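Deoxyribodipyrimidine photo-lyase (Oryza sativa Japonica Group, PDB 3UMV) repairs ultraviolet-damaged DNA by using light and a bound FAD to split cyclobutane pyrimidine dimers back into separate pyrimidines. Local coordinates at residues 79-84 with 231-236; 175-180 with 186-191; 392-397 with 468-473. All coordinates share one frame; numbering follows the deposited sequence.

Contact 1 of 3, residues 79-84 with 231-236; sequences RPFLLS and SEAENV. With EDO (1,2-ethanediol), chain H.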
loop_
_atom_site.group_PDB
_atom_site.type_symbol
_atom_site.label_atom_id
_atom_site.label_comp_id
_atom_site.label_asym_id
_atom_site.label_seq_id
_atom_site.Cartn_x
_atom_site.Cartn_y
_atom_site.Cartn_z
ATOM N N ARG A 79 6.313 -4.171 18.495
ATOM C CA ARG A 79 5.010 -3.941 19.120
ATOM C C ARG A 79 4.926 -2.499 19.628
ATOM O O ARG A 79 5.848 -2.020 20.287
ATOM C CB ARG A 79 4.825 -4.940 20.265
ATOM C CG ARG A 79 3.503 -4.843 21.007
ATOM C CD ARG A 79 3.532 -5.738 22.240
ATOM N NE ARG A 79 4.644 -5.372 23.116
ATOM C CZ ARG A 79 5.221 -6.195 23.988
ATOM N NH1 ARG A 79 6.231 -5.764 24.737
ATOM N NH2 ARG A 79 4.797 -7.450 24.108
ATOM N N PRO A 80 3.817 -1.794 19.342
ATOM C CA PRO A 80 2.550 -2.217 18.734
ATOM C C PRO A 80 2.573 -2.327 17.204
ATOM O O PRO A 80 1.503 -2.482 16.610
ATOM C CB PRO A 80 1.596 -1.097 19.146
ATOM C CG PRO A 80 2.470 0.104 19.162
ATOM C CD PRO A 80 3.769 -0.378 19.748
ATOM N N PHE A 81 3.756 -2.246 16.600
ATOM C CA PHE A 81 3.954 -2.494 15.166
ATOM C C PHE A 81 3.556 -1.322 14.272
ATOM O O PHE A 81 2.869 -0.405 14.702
ATOM C CB PHE A 81 3.229 -3.780 14.735
ATOM C CG PHE A 81 3.565 -4.971 15.602
ATOM C CD1 PHE A 81 4.824 -5.541 15.548
ATOM C CD2 PHE A 81 2.627 -5.507 16.470
ATOM C CE1 PHE A 81 5.154 -6.632 16.348
ATOM C CE2 PHE A 81 2.947 -6.600 17.274
ATOM C CZ PHE A 81 4.210 -7.160 17.209
ATOM N N LEU A 82 4.003 -1.353 13.020
ATOM C CA LEU A 82 3.700 -0.268 12.086
ATOM C C LEU A 82 2.196 -0.062 11.939
ATOM O O LEU A 82 1.472 -0.941 11.450
ATOM C CB LEU A 82 4.321 -0.548 10.724
ATOM C CG LEU A 82 4.143 0.607 9.728
ATOM C CD1 LEU A 82 4.749 1.879 10.334
ATOM C CD2 LEU A 82 4.780 0.250 8.398
ATOM N N LEU A 83 1.734 1.110 12.352
ATOM C CA LEU A 83 0.318 1.473 12.283
ATOM C C LEU A 83 -0.600 0.385 12.847
ATOM O O LEU A 83 -1.673 0.119 12.307
ATOM C CB LEU A 83 -0.076 1.847 10.845
ATOM C CG LEU A 83 0.549 3.164 10.352
ATOM C CD1 LEU A 83 0.443 3.322 8.846
ATOM C CD2 LEU A 83 -0.047 4.379 11.086
ATOM N N SER A 84 -0.165 -0.233 13.940
ATOM C CA SER A 84 -0.962 -1.240 14.638
ATOM C C SER A 84 -1.315 -2.468 13.788
ATOM O O SER A 84 -2.420 -3.008 13.897
ATOM C CB SER A 84 -2.233 -0.614 15.225
ATOM O OG SER A 84 -1.913 0.482 16.066
ATOM N N SER A 231 1.658 -13.540 17.952
ATOM C CA SER A 231 1.008 -13.702 19.251
ATOM C C SER A 231 1.071 -12.427 20.097
ATOM O O SER A 231 0.327 -12.280 21.070
ATOM C CB SER A 231 1.562 -14.909 20.025
ATOM O OG SER A 231 2.845 -14.642 20.567
ATOM N N GLU A 232 1.949 -11.502 19.718
ATOM C CA GLU A 232 2.012 -10.194 20.365
ATOM C C GLU A 232 0.990 -9.219 19.794
ATOM O O GLU A 232 0.764 -8.150 20.358
ATOM C CB GLU A 232 3.396 -9.581 20.205
ATOM C CG GLU A 232 4.461 -10.196 21.079
ATOM C CD GLU A 232 5.822 -9.598 20.799
ATOM O OE1 GLU A 232 5.868 -8.558 20.108
ATOM O OE2 GLU A 232 6.842 -10.160 21.259
ATOM N N ALA A 233 0.395 -9.577 18.660
ATOM C CA ALA A 233 -0.571 -8.705 18.004
ATOM C C ALA A 233 -2.000 -9.215 18.169
ATOM O O ALA A 233 -2.230 -10.365 18.540
ATOM C CB ALA A 233 -0.225 -8.552 16.521
ATOM N N GLU A 234 -2.968 -8.353 17.902
ATOM C CA GLU A 234 -4.347 -8.755 18.039
ATOM C C GLU A 234 -4.661 -9.880 17.057
ATOM O O GLU A 234 -4.154 -9.911 15.934
ATOM C CB GLU A 234 -5.276 -7.562 17.836
ATOM C CG GLU A 234 -6.584 -7.693 18.565
ATOM C CD GLU A 234 -7.531 -6.550 18.264
ATOM O OE1 GLU A 234 -7.043 -5.417 18.044
ATOM O OE2 GLU A 234 -8.762 -6.792 18.246
ATOM N N ASN A 235 -5.505 -10.807 17.487
ATOM C CA ASN A 235 -5.749 -12.013 16.707
ATOM C C ASN A 235 -6.759 -11.889 15.562
ATOM O O ASN A 235 -7.756 -12.609 15.538
ATOM C CB ASN A 235 -6.135 -13.165 17.647
ATOM C CG ASN A 235 -6.256 -14.492 16.926
ATOM O OD1 ASN A 235 -5.794 -14.642 15.795
ATOM N ND2 ASN A 235 -6.879 -15.463 17.580
ATOM N N VAL A 236 -6.503 -10.984 14.612
ATOM C CA VAL A 236 -7.216 -10.999 13.348
ATOM C C VAL A 236 -6.550 -12.058 12.470
ATOM O O VAL A 236 -5.363 -11.952 12.163
ATOM C CB VAL A 236 -7.142 -9.614 12.656
ATOM C CG1 VAL A 236 -7.908 -9.639 11.356
ATOM C CG2 VAL A 236 -7.678 -8.535 13.575
HETATM C C1 EDO H . 8.480 -5.225 21.629
HETATM O O1 EDO H . 9.382 -6.143 21.138
HETATM C C2 EDO H . 8.841 -3.917 21.804
HETATM O O2 EDO H . 7.877 -2.947 21.982
HETATM O O HOH W 1 7.704 -6.956 19.029
#
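The ring of Phe81 meets the 231-236 loop at two neighbouring atoms. Its CE2 packs on the methyl CB of Ala233 at 3.8 Å, and its CZ lies 3.6 Å from Glu232 OE1, while Glu232 CB sits in the ring plane at the edge. The ring and carboxylate planes are tilted 23° apart, and the two side chains cross at about a right angle. On one ring face rests the CA of Arg79, 3.6 Å above the centre, consistent with the cis peptide bond before Pro80, which turns the chain sharply here. Leu90 of helix 87-106 touches both Phe81 and Ala233, giving this apolar patch a helical backing.

The charged pair is looser. Arg79 keeps CG anti to its N (chi1 -179°) and bends at chi3, which carries the guanidinium past the Glu232 chain. Its NH2 is 4.3 Å from Glu232 OE1, and that oxygen stands well out of the guanidinium plane, leaving an electrostatic attraction with no N-H directed at it. The carboxylate's firmer partner is Arg228, salt-bridged to OE2.

Polar linkage across the contact runs through one water, which accepts from Arg79 N and donates to Glu232 OE1 at 2.7 Å. The same water is hydrogen-bonded to O1 of an ethanediol, probably from the crystallisation liquor, whose O2 donates to Arg79 O at 2.8 Å and whose C1 lies over one guanidinium face.

Both segments are loops. The first follows strand 70-75 of the photolyase/cryptochrome alpha/beta domain, a Rossmann-like fold, and leads into helix 87-106. The contact joins the loop after helix 222-231 to this beta-alpha connection of the domain.

Contact 2 of 3, residues 175-180 with 186-191; sequences WTASAK and KTFRGK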
loop_
_atom_site.group_PDB
_atom_site.type_symbol
_atom_site.label_atom_id
_atom_site.label_comp_id
_atom_site.label_asym_id
_atom_site.label_seq_id
_atom_site.Cartn_x
_atom_site.Cartn_y
_atom_site.Cartn_z
ATOM N N TRP A 175 7.773 13.056 -6.290
ATOM C CA TRP A 175 8.166 14.470 -6.263
ATOM C C TRP A 175 8.252 15.066 -7.671
ATOM O O TRP A 175 8.323 16.285 -7.844
ATOM C CB TRP A 175 9.496 14.648 -5.503
ATOM C CG TRP A 175 10.424 13.516 -5.736
ATOM C CD1 TRP A 175 11.091 13.225 -6.897
ATOM C CD2 TRP A 175 10.777 12.490 -4.803
ATOM N NE1 TRP A 175 11.844 12.086 -6.739
ATOM C CE2 TRP A 175 11.665 11.612 -5.465
ATOM C CE3 TRP A 175 10.437 12.233 -3.473
ATOM C CZ2 TRP A 175 12.205 10.497 -4.845
ATOM C CZ3 TRP A 175 10.984 11.132 -2.854
ATOM C CH2 TRP A 175 11.864 10.278 -3.535
ATOM N N THR A 176 8.214 14.198 -8.676
ATOM C CA THR A 176 8.278 14.616 -10.069
ATOM C C THR A 176 6.890 14.670 -10.708
ATOM O O THR A 176 6.612 15.537 -11.539
ATOM C CB THR A 176 9.152 13.652 -10.872
ATOM O OG1 THR A 176 10.480 13.675 -10.342
ATOM C CG2 THR A 176 9.186 14.042 -12.338
ATOM N N ALA A 177 5.997 13.764 -10.308
ATOM C CA ALA A 177 4.687 13.675 -10.969
ATOM C C ALA A 177 3.957 15.009 -10.905
ATOM O O ALA A 177 3.395 15.488 -11.893
ATOM C CB ALA A 177 3.832 12.577 -10.316
ATOM N N SER A 178 3.947 15.582 -9.709
ATOM C CA SER A 178 3.415 16.908 -9.490
ATOM C C SER A 178 4.217 17.562 -8.381
ATOM O O SER A 178 4.809 16.880 -7.530
ATOM C CB SER A 178 1.932 16.869 -9.118
ATOM O OG SER A 178 1.420 18.181 -8.978
ATOM N N ALA A 179 4.262 18.884 -8.415
ATOM C CA ALA A 179 4.926 19.657 -7.382
ATOM C C ALA A 179 3.960 19.992 -6.251
ATOM O O ALA A 179 4.348 20.615 -5.261
ATOM C CB ALA A 179 5.523 20.941 -7.975
ATOM N N LYS A 180 2.701 19.584 -6.396
ATOM C CA LYS A 180 1.701 19.914 -5.381
ATOM C C LYS A 180 0.633 18.832 -5.255
ATOM O O LYS A 180 0.554 17.947 -6.095
ATOM C CB LYS A 180 1.062 21.272 -5.670
ATOM C CG LYS A 180 0.246 21.332 -6.950
ATOM C CD LYS A 180 -0.509 22.647 -7.035
ATOM C CE LYS A 180 -1.743 22.522 -7.911
ATOM N NZ LYS A 180 -1.433 21.877 -9.211
ATOM N N LYS A 186 -8.368 13.544 -12.668
ATOM C CA LYS A 186 -8.267 14.260 -13.934
ATOM C C LYS A 186 -7.035 15.158 -13.990
ATOM O O LYS A 186 -6.241 15.098 -14.947
ATOM C CB LYS A 186 -9.530 15.071 -14.200
ATOM C CG LYS A 186 -9.576 15.657 -15.612
ATOM C CD LYS A 186 -8.868 16.990 -15.712
ATOM C CE LYS A 186 -8.835 17.469 -17.157
ATOM N NZ LYS A 186 -8.635 18.942 -17.256
ATOM N N THR A 187 -6.862 15.994 -12.976
ATOM C CA THR A 187 -5.754 16.946 -12.988
ATOM C C THR A 187 -4.415 16.241 -12.800
ATOM O O THR A 187 -3.404 16.639 -13.366
ATOM C CB THR A 187 -5.945 18.080 -11.946
ATOM O OG1 THR A 187 -5.836 17.554 -10.621
ATOM C CG2 THR A 187 -7.317 18.734 -12.114
ATOM N N PHE A 188 -4.422 15.172 -12.015
ATOM C CA PHE A 188 -3.225 14.371 -11.833
ATOM C C PHE A 188 -2.851 13.645 -13.136
ATOM O O PHE A 188 -1.688 13.639 -13.544
ATOM C CB PHE A 188 -3.429 13.375 -10.695
ATOM C CG PHE A 188 -2.191 12.616 -10.345
ATOM C CD1 PHE A 188 -1.152 13.243 -9.684
ATOM C CD2 PHE A 188 -2.058 11.277 -10.684
ATOM C CE1 PHE A 188 0.004 12.551 -9.356
ATOM C CE2 PHE A 188 -0.911 10.581 -10.354
ATOM C CZ PHE A 188 0.122 11.221 -9.690
ATOM N N ARG A 189 -3.845 13.063 -13.808
ATOM C CA ARG A 189 -3.603 12.387 -15.089
ATOM C C ARG A 189 -3.005 13.335 -16.128
ATOM O O ARG A 189 -2.148 12.940 -16.925
ATOM C CB ARG A 189 -4.906 11.789 -15.616
ATOM C CG ARG A 189 -4.775 10.928 -16.865
ATOM C CD ARG A 189 -6.174 10.569 -17.389
ATOM N NE ARG A 189 -7.041 10.060 -16.322
ATOM C CZ ARG A 189 -8.170 10.639 -15.924
ATOM N NH1 ARG A 189 -8.889 10.097 -14.944
ATOM N NH2 ARG A 189 -8.592 11.756 -16.504
ATOM N N GLY A 190 -3.451 14.583 -16.124
ATOM C CA GLY A 190 -2.950 15.565 -17.066
ATOM C C GLY A 190 -1.439 15.688 -16.953
ATOM O O GLY A 190 -0.735 15.798 -17.951
ATOM N N LYS A 191 -0.932 15.646 -15.732
ATOM C CA LYS A 191 0.504 15.776 -15.524
ATOM C C LYS A 191 1.293 14.504 -15.824
ATOM O O LYS A 191 2.306 14.553 -16.519
ATOM C CB LYS A 191 0.803 16.307 -14.118
ATOM C CG LYS A 191 0.347 17.747 -13.955
ATOM C CD LYS A 191 0.876 18.414 -12.705
ATOM C CE LYS A 191 0.168 19.727 -12.501
ATOM N NZ LYS A 191 0.506 20.351 -11.201
HETATM O O HOH W 2 3.411 20.638 -10.762
HETATM O O HOH W 3 0.190 22.970 -11.421
#
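Lys191 sets out with CG anti to its carbonyl carbon (chi1 -68°) and then runs fully extended, a shape that lays its aliphatic chain along Ala177 and Ser178 and delivers NZ to the far end of the 175-180 turn. Lys180 arrives there from across, at about a right angle: its CG starts between the backbone N and the carbonyl carbon (chi1 65°), and a bend at chi4 turns the ammonium toward Lys191 NZ. The two NZ atoms end 3.2 Å apart. Both are salt-bridged to OE1 of Glu182, so the two ammonium groups share one carboxylate oxygen, whose charge probably makes their closeness tolerable, and a water accepts from both, at 2.6 Å from Lys191 NZ. A second water accepts from Lys191 NZ and from Ala179 N, tying the ammonium to the turn's backbone.

Ser178 shapes that turn. Its OG accepts from Lys180 N with a nearly straight N-H (166°), an ST turn, and also hydrogen-bonds to Glu182 OE1; Lys191 NZ lies 3.2 Å from this OG. Nearer the backbone, Lys191 CB comes within 3.5 Å of Ala177 O.

The apolar part is small: Ala177 CB approaches Phe188 CE1 obliquely at 3.9 Å, with CZ almost as near.

The contact thus closes the short connection between helix 174-177 and helix 185-193. Helix 310-333 lies against both parts, with Leu326 and Asn329 touching Phe188, Asn329 also touching Ser178, and the hydroxyl of Tyr333 hydrogen-bonded to Ser178 O. Val172, from the loop between strand 162-166 and helix 174-177, packs on Ala177.

Contact 3 of 3, residues 392-397 with 468-473; sequences HGFMRM and RKFDVD. With FAD (flavin-adenine dinucleotide), chain I; URE (urea), chain J.
Phe394 and Phe470 meet with the CE2 of Phe394 at the edge of the Phe470 ring, near its plane, 3.9 Å from Phe470 CE2; seen from the Phe394 ring, the same approach is oblique. On the far side of CZ, Phe394 CE1 meets Lys469 NZ at 3.4 Å, again obliquely. Phe394 gets there with CG anti to its backbone N (chi1 -177°), reaching outward from the start of helix 393-405.

Met395 makes a Met-aromatic contact with Phe470: bends at chi2 and chi3 bring SD to 3.9 Å from Phe470 CZ and 5.1 Å from the ring centroid, oblique to the ring at 68° off its normal. Cys466 touches Phe394, and Leu377 and Ser381 of helix 376-388 touch Met395.

The other side of helix 393-405 serves the flavin. Arg396 NH1 lies 3.1 Å from C4X of FAD, and NH2 is salt-bridged to Asp427; Gly393 CA approaches FAD O4' and Met397 CG the C8M methyl. A Met-aromatic contact and a phenylalanine pair thus join a wall of the photolyase FAD pocket to the turn between helices 463-469 and 472-489.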
loop_
_atom_site.group_PDB
_atom_site.type_symbol
_atom_site.label_atom_id
_atom_site.label_comp_id
_atom_site.label_asym_id
_atom_site.label_seq_id
_atom_site.Cartn_x
_atom_site.Cartn_y
_atom_site.Cartn_z
ATOM N N HIS A 392 -14.843 -5.837 -1.300
ATOM C CA HIS A 392 -14.942 -5.491 -2.700
ATOM C C HIS A 392 -14.851 -3.980 -2.909
ATOM O O HIS A 392 -15.494 -3.201 -2.189
ATOM C CB HIS A 392 -16.248 -6.018 -3.294
ATOM C CG HIS A 392 -16.376 -5.735 -4.751
ATOM N ND1 HIS A 392 -16.003 -6.647 -5.716
ATOM C CD2 HIS A 392 -16.808 -4.637 -5.414
ATOM C CE1 HIS A 392 -16.198 -6.122 -6.910
ATOM N NE2 HIS A 392 -16.698 -4.910 -6.757
ATOM N N GLY A 393 -14.061 -3.572 -3.898
ATOM C CA GLY A 393 -13.757 -2.166 -4.117
ATOM C C GLY A 393 -14.973 -1.265 -4.224
ATOM O O GLY A 393 -14.984 -0.141 -3.704
ATOM N N PHE A 394 -16.009 -1.736 -4.905
ATOM C CA PHE A 394 -17.213 -0.927 -5.009
ATOM C C PHE A 394 -17.868 -0.817 -3.623
ATOM O O PHE A 394 -18.309 0.252 -3.222
ATOM C CB PHE A 394 -18.203 -1.501 -6.021
ATOM C CG PHE A 394 -19.421 -0.646 -6.192
ATOM C CD1 PHE A 394 -19.439 0.371 -7.137
ATOM C CD2 PHE A 394 -20.527 -0.820 -5.379
ATOM C CE1 PHE A 394 -20.555 1.171 -7.290
ATOM C CE2 PHE A 394 -21.645 -0.017 -5.527
ATOM C CZ PHE A 394 -21.654 0.977 -6.482
ATOM N N MET A 395 -17.906 -1.927 -2.893
ATOM C CA MET A 395 -18.516 -1.915 -1.558
ATOM C C MET A 395 -17.754 -1.013 -0.556
ATOM O O MET A 395 -18.367 -0.496 0.369
ATOM C CB MET A 395 -18.713 -3.330 -0.981
ATOM C CG MET A 395 -19.842 -4.142 -1.649
ATOM S SD MET A 395 -21.330 -3.194 -2.011
ATOM C CE MET A 395 -21.804 -2.672 -0.369
ATOM N N ARG A 396 -16.443 -0.807 -0.738
ATOM C CA ARG A 396 -15.700 0.098 0.161
ATOM C C ARG A 396 -16.258 1.523 0.163
ATOM O O ARG A 396 -16.330 2.175 1.230
ATOM C CB ARG A 396 -14.196 0.105 -0.155
ATOM C CG ARG A 396 -13.529 -1.227 0.091
ATOM C CD ARG A 396 -12.010 -1.098 0.094
ATOM N NE ARG A 396 -11.380 -2.372 -0.241
ATOM C CZ ARG A 396 -10.150 -2.713 0.116
ATOM N NH1 ARG A 396 -9.429 -1.888 0.858
ATOM N NH2 ARG A 396 -9.647 -3.890 -0.250
ATOM N N MET A 397 -16.685 1.996 -1.012
ATOM C CA MET A 397 -17.288 3.327 -1.129
ATOM C C MET A 397 -18.613 3.401 -0.355
ATOM O O MET A 397 -18.824 4.318 0.439
ATOM C CB MET A 397 -17.516 3.692 -2.600
ATOM C CG MET A 397 -16.242 3.763 -3.402
ATOM S SD MET A 397 -16.534 4.233 -5.132
ATOM C CE MET A 397 -16.966 2.655 -5.819
ATOM N N ARG A 468 -30.218 -1.358 -7.991
ATOM C CA ARG A 468 -30.369 -1.118 -9.419
ATOM C C ARG A 468 -29.182 -1.661 -10.206
ATOM O O ARG A 468 -29.339 -2.127 -11.335
ATOM C CB ARG A 468 -30.535 0.376 -9.703
ATOM C CG ARG A 468 -31.820 0.978 -9.163
ATOM C CD ARG A 468 -31.994 2.406 -9.659
ATOM N NE ARG A 468 -30.833 3.238 -9.353
ATOM C CZ ARG A 468 -30.765 4.084 -8.330
ATOM N NH1 ARG A 468 -31.799 4.221 -7.508
ATOM N NH2 ARG A 468 -29.664 4.801 -8.129
ATOM N N LYS A 469 -27.996 -1.612 -9.599
ATOM C CA LYS A 469 -26.761 -1.912 -10.317
ATOM C C LYS A 469 -26.387 -3.394 -10.318
ATOM O O LYS A 469 -25.864 -3.898 -11.309
ATOM C CB LYS A 469 -25.602 -1.073 -9.762
ATOM C CG LYS A 469 -25.889 0.425 -9.710
ATOM C CD LYS A 469 -24.676 1.234 -9.264
ATOM C CE LYS A 469 -23.633 1.324 -10.372
ATOM N NZ LYS A 469 -22.403 2.053 -9.947
ATOM N N PHE A 470 -26.647 -4.090 -9.212
ATOM C CA PHE A 470 -26.280 -5.501 -9.101
ATOM C C PHE A 470 -27.181 -6.262 -8.139
ATOM O O PHE A 470 -27.964 -5.659 -7.402
ATOM C CB PHE A 470 -24.813 -5.660 -8.680
ATOM C CG PHE A 470 -24.502 -5.103 -7.304
ATOM C CD1 PHE A 470 -24.533 -5.924 -6.190
ATOM C CD2 PHE A 470 -24.171 -3.769 -7.135
ATOM C CE1 PHE A 470 -24.246 -5.410 -4.917
ATOM C CE2 PHE A 470 -23.876 -3.255 -5.873
ATOM C CZ PHE A 470 -23.915 -4.079 -4.768
ATOM N N ASP A 471 -27.041 -7.585 -8.142
ATOM C CA ASP A 471 -27.859 -8.470 -7.311
ATOM C C ASP A 471 -27.389 -8.423 -5.856
ATOM O O ASP A 471 -26.557 -9.234 -5.441
ATOM C CB ASP A 471 -27.768 -9.903 -7.861
ATOM C CG ASP A 471 -28.755 -10.870 -7.212
ATOM O OD1 ASP A 471 -29.330 -10.564 -6.148
ATOM O OD2 ASP A 471 -28.943 -11.968 -7.775
ATOM N N VAL A 472 -27.924 -7.463 -5.097
ATOM C CA VAL A 472 -27.593 -7.266 -3.681
ATOM C C VAL A 472 -27.780 -8.527 -2.828
ATOM O O VAL A 472 -26.963 -8.815 -1.957
ATOM C CB VAL A 472 -28.441 -6.124 -3.069
ATOM C CG1 VAL A 472 -28.240 -6.060 -1.559
ATOM C CG2 VAL A 472 -28.079 -4.794 -3.708
ATOM N N ASP A 473 -28.848 -9.281 -3.084
ATOM C CA ASP A 473 -29.112 -10.477 -2.293
ATOM C C ASP A 473 -28.065 -11.561 -2.532
ATOM O O ASP A 473 -27.710 -12.308 -1.613
ATOM C CB ASP A 473 -30.521 -11.014 -2.575
ATOM C CG ASP A 473 -31.607 -10.055 -2.120
ATOM O OD1 ASP A 473 -31.313 -9.168 -1.284
ATOM O OD2 ASP A 473 -32.754 -10.191 -2.593
HETATM P PA FAD I . -8.464 -3.641 -8.840
HETATM O O1A FAD I . -9.787 -3.092 -9.281
HETATM O O2A FAD I . -8.020 -4.871 -9.581
HETATM O O5B FAD I . -7.378 -2.472 -8.954
HETATM C C5B FAD I . -6.027 -2.732 -9.269
HETATM C C4B FAD I . -5.117 -1.788 -8.477
HETATM O O4B FAD I . -5.408 -0.423 -8.741
HETATM C C3B FAD I . -5.311 -1.936 -6.981
HETATM O O3B FAD I . -4.564 -3.012 -6.466
HETATM C C2B FAD I . -4.792 -0.618 -6.487
HETATM O O2B FAD I . -3.377 -0.619 -6.536
HETATM C C1B FAD I . -5.274 0.329 -7.555
HETATM N N9A FAD I . -6.563 0.934 -7.180
HETATM C C8A FAD I . -7.821 0.503 -7.509
HETATM N N7A FAD I . -8.707 1.366 -6.961
HETATM C C5A FAD I . -8.028 2.329 -6.277
HETATM C C6A FAD I . -8.404 3.454 -5.533
HETATM N N6A FAD I . -9.673 3.850 -5.443
HETATM N N1A FAD I . -7.438 4.250 -4.959
HETATM C C2A FAD I . -6.107 3.944 -5.125
HETATM N N3A FAD I . -5.738 2.835 -5.853
HETATM C C4A FAD I . -6.682 2.056 -6.425
HETATM N N1 FAD I . -6.791 0.411 -1.427
HETATM C C2 FAD I . -5.698 -0.148 -0.833
HETATM O O2 FAD I . -4.781 -0.525 -1.563
HETATM N N3 FAD I . -5.624 -0.256 0.545
HETATM C C4 FAD I . -6.666 0.184 1.341
HETATM O O4 FAD I . -6.600 0.080 2.570
HETATM C C4X FAD I . -7.771 0.761 0.727
HETATM N N5 FAD I . -8.846 1.206 1.460
HETATM C C5X FAD I . -9.926 1.796 0.834
HETATM C C6 FAD I . -11.001 2.276 1.593
HETATM C C7 FAD I . -12.098 2.869 0.961
HETATM C C7M FAD I . -13.235 3.389 1.801
HETATM C C8 FAD I . -12.113 2.968 -0.434
HETATM C C8M FAD I . -13.263 3.589 -1.169
HETATM C C9 FAD I . -11.050 2.478 -1.173
HETATM C C9A FAD I . -9.962 1.900 -0.545
HETATM N N10 FAD I . -8.909 1.412 -1.292
HETATM C C10 FAD I . -7.827 0.861 -0.648
HETATM C "C1'" FAD I . -8.894 1.494 -2.812
HETATM C "C2'" FAD I . -9.507 0.248 -3.525
HETATM O "O2'" FAD I . -10.781 -0.159 -3.010
HETATM C "C3'" FAD I . -8.588 -0.988 -3.527
HETATM O "O3'" FAD I . -7.315 -0.615 -3.983
HETATM C "C4'" FAD I . -9.103 -2.125 -4.413
HETATM O "O4'" FAD I . -10.386 -2.529 -3.974
HETATM C "C5'" FAD I . -8.099 -3.274 -4.342
HETATM O "O5'" FAD I . -8.550 -4.489 -4.890
HETATM P P FAD I . -7.903 -5.016 -6.262
HETATM O O1P FAD I . -6.389 -5.017 -6.178
HETATM O O2P FAD I . -8.469 -6.374 -6.587
HETATM O O3P FAD I . -8.519 -3.883 -7.230
HETATM C C URE J . -13.069 -9.097 -3.427
HETATM O O URE J . -13.563 -8.822 -2.333
HETATM N N1 URE J . -13.825 -9.517 -4.417
HETATM N N2 URE J . -11.766 -9.129 -3.556
#

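Overall arrangement
Contact 1 spans the longest stretch of chain, and contact 2 is nested inside the loop it closes; contact 3 follows both in series. The centres of contacts 1 and 2 are 35 Å apart, on opposite sides of the chain's centre, and the centre of contact 3 lies 31 Å from each of theirs. None touches another, the nearest atoms being about 13 to 17 Å apart. Contact 1 joins the alpha/beta domain, with its mixed sheet, to the chain beyond helix 222-231. Contact 2 lies where the chain passes from that sheet to the helical part, and contact 3, wholly within the helical part, backs the FAD pocket.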